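Local atomic coordinates of putative sarcosine dimethylglycine methyltransferase (Galdieria sulphuraria, PDB entry 2O57), a protein that probably transfers methyl groups from S-adenosylmethionine to sarcosine or dimethylglycine. Residues A[142-147]-A[170-175]. Sequence-based numbering, arbitrary orientation.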
loop_
_atom_site.group_PDB
_atom_site.type_symbol
_atom_site.label_atom_id
_atom_site.label_comp_id
_atom_site.label_asym_id
_atom_site.label_seq_id
_atom_site.Cartn_x
_atom_site.Cartn_y
_atom_site.Cartn_z
ATOM N N LEU A 142 -22.714 12.750 4.695
ATOM C CA LEU A 142 -22.955 14.083 4.127
ATOM C C LEU A 142 -23.311 15.087 5.231
ATOM O O LEU A 142 -23.222 16.290 5.034
ATOM C CB LEU A 142 -24.046 14.021 3.055
ATOM C CG LEU A 142 -23.793 13.014 1.930
ATOM C CD1 LEU A 142 -24.923 13.006 0.871
ATOM C CD2 LEU A 142 -22.453 13.283 1.274
ATOM N N GLU A 143 -23.672 14.575 6.409
ATOM C CA GLU A 143 -24.024 15.419 7.530
ATOM C C GLU A 143 -23.615 14.749 8.846
ATOM O O GLU A 143 -24.457 14.277 9.632
ATOM C CB GLU A 143 -25.530 15.702 7.498
ATOM C CG GLU A 143 -25.921 17.044 8.097
ATOM C CD GLU A 143 -27.421 17.314 7.994
ATOM O OE1 GLU A 143 -28.074 17.407 9.072
ATOM O OE2 GLU A 143 -27.954 17.399 6.847
ATOM N N ILE A 144 -22.313 14.705 9.082
ATOM C CA ILE A 144 -21.805 14.019 10.259
ATOM C C ILE A 144 -22.339 14.781 11.476
ATOM O O ILE A 144 -22.113 15.991 11.590
ATOM C CB ILE A 144 -20.263 13.908 10.245
ATOM C CG1 ILE A 144 -19.785 13.173 8.959
ATOM C CG2 ILE A 144 -19.790 13.234 11.518
ATOM C CD1 ILE A 144 -18.212 13.077 8.802
ATOM N N PRO A 145 -23.112 14.085 12.349
ATOM C CA PRO A 145 -23.824 14.770 13.429
ATOM C C PRO A 145 -22.873 15.035 14.585
ATOM O O PRO A 145 -23.058 14.486 15.667
ATOM C CB PRO A 145 -24.918 13.753 13.824
ATOM C CG PRO A 145 -24.255 12.398 13.594
ATOM C CD PRO A 145 -23.353 12.623 12.357
ATOM N N CYS A 146 -21.827 15.830 14.333
ATOM C CA CYS A 146 -20.755 16.087 15.292
ATOM C C CYS A 146 -20.228 17.532 15.072
ATOM O O CYS A 146 -20.327 18.039 13.944
ATOM C CB CYS A 146 -19.622 15.038 15.108
ATOM S SG CYS A 146 -20.081 13.193 15.003
ATOM N N GLU A 147 -19.617 18.138 16.100
ATOM C CA GLU A 147 -18.982 19.471 15.995
ATOM C C GLU A 147 -17.688 19.466 15.128
ATOM O O GLU A 147 -17.079 18.420 14.931
ATOM C CB GLU A 147 -18.578 19.991 17.373
ATOM C CG GLU A 147 -19.661 20.034 18.430
ATOM C CD GLU A 147 -19.288 20.995 19.560
ATOM O OE1 GLU A 147 -19.427 20.609 20.757
ATOM O OE2 GLU A 147 -18.852 22.139 19.244
ATOM N N PHE A 170 -15.787 14.255 1.706
ATOM C CA PHE A 170 -14.466 14.755 2.080
ATOM C C PHE A 170 -14.536 16.104 2.820
ATOM O O PHE A 170 -13.744 16.337 3.707
ATOM C CB PHE A 170 -13.525 14.802 0.855
ATOM C CG PHE A 170 -12.912 13.465 0.528
ATOM C CD1 PHE A 170 -11.772 13.002 1.233
ATOM C CD2 PHE A 170 -13.440 12.680 -0.490
ATOM C CE1 PHE A 170 -11.222 11.742 0.951
ATOM C CE2 PHE A 170 -12.886 11.447 -0.813
ATOM C CZ PHE A 170 -11.771 10.959 -0.085
ATOM N N GLN A 171 -15.509 16.965 2.491
ATOM C CA GLN A 171 -15.660 18.237 3.217
ATOM C C GLN A 171 -16.013 17.963 4.704
ATOM O O GLN A 171 -15.522 18.652 5.609
ATOM C CB GLN A 171 -16.734 19.131 2.564
ATOM C CG GLN A 171 -16.258 19.799 1.265
ATOM C CD GLN A 171 -17.358 20.523 0.540
ATOM O OE1 GLN A 171 -18.526 20.164 0.652
ATOM N NE2 GLN A 171 -16.996 21.547 -0.217
ATOM N N GLU A 172 -16.936 17.031 4.923
ATOM C CA GLU A 172 -17.339 16.642 6.278
ATOM C C GLU A 172 -16.191 15.989 7.030
ATOM O O GLU A 172 -16.001 16.264 8.202
ATOM C CB GLU A 172 -18.558 15.709 6.263
ATOM C CG GLU A 172 -19.887 16.430 5.952
ATOM C CD GLU A 172 -20.218 17.389 7.070
ATOM O OE1 GLU A 172 -20.755 16.942 8.105
ATOM O OE2 GLU A 172 -19.916 18.585 6.940
ATOM N N CYS A 173 -15.444 15.107 6.353
ATOM C CA CYS A 173 -14.268 14.476 6.986
ATOM C C CYS A 173 -13.280 15.541 7.484
ATOM O O CYS A 173 -12.829 15.486 8.647
ATOM C CB CYS A 173 -13.579 13.468 6.065
ATOM S SG CYS A 173 -14.553 11.935 5.778
ATOM N N ALA A 174 -12.955 16.505 6.618
ATOM C CA ALA A 174 -12.034 17.547 6.994
ATOM C C ALA A 174 -12.586 18.420 8.122
ATOM O O ALA A 174 -11.867 18.716 9.070
ATOM C CB ALA A 174 -11.589 18.382 5.783
ATOM N N ARG A 175 -13.875 18.768 8.047
ATOM C CA ARG A 175 -14.530 19.562 9.090
ATOM C C ARG A 175 -14.414 18.931 10.484
ATOM O O ARG A 175 -14.091 19.605 11.466
ATOM C CB ARG A 175 -16.021 19.784 8.759
ATOM C CG ARG A 175 -16.731 20.643 9.793
ATOM C CD ARG A 175 -18.210 20.857 9.470
ATOM N NE ARG A 175 -18.993 19.615 9.555
ATOM C CZ ARG A 175 -19.421 19.069 10.692
ATOM N NH1 ARG A 175 -19.110 19.623 11.870
ATOM N NH2 ARG A 175 -20.160 17.967 10.649
#
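Arg175 and Glu172, one turn apart on helix 166-176, grip the backbone of Ile144 and Cys146 in the loop that links strands 134-138 and 151-157 of this Rossmann-like methyltransferase fold. The arginine chain runs extended, CG anti to the backbone N (chi1 -178°), then bends at chi3 and presents NE and NH2 side-on to the carboxylate. Arg175 NH2 lies 2.8 Å from Glu172 OE1, and Arg175 NE pairs with Glu172 OE2; both oxygens are met on their syn side but somewhat out of the carboxylate plane. Glu172 OE1 turns its anti lone pair to Ile144 N at 2.9 Å, so two donors hold it. The side chains of Ile144 and Glu172 run past each other in opposite directions, Ile144 CD1 resting 3.7 Å from Glu172 CB, while Ile144 also packs on Leu87 and Leu89 of strand 85-89. An alanine in place of Glu172 would probably leave Ile144 N without this acceptor and the guanidinium without its carboxylate mate, freer to turn. Around the inverse gamma turn centred on Pro145, the carbonyl oxygens of Ile144 and Cys146 both face the guanidinium edge. Arg175 NH2 makes a weak, bent bond to Ile144 O. Arg175 NH1, also salt-bridged to Asp148, donates to Cys146 O at 2.9 Å, nearly straight at 162°.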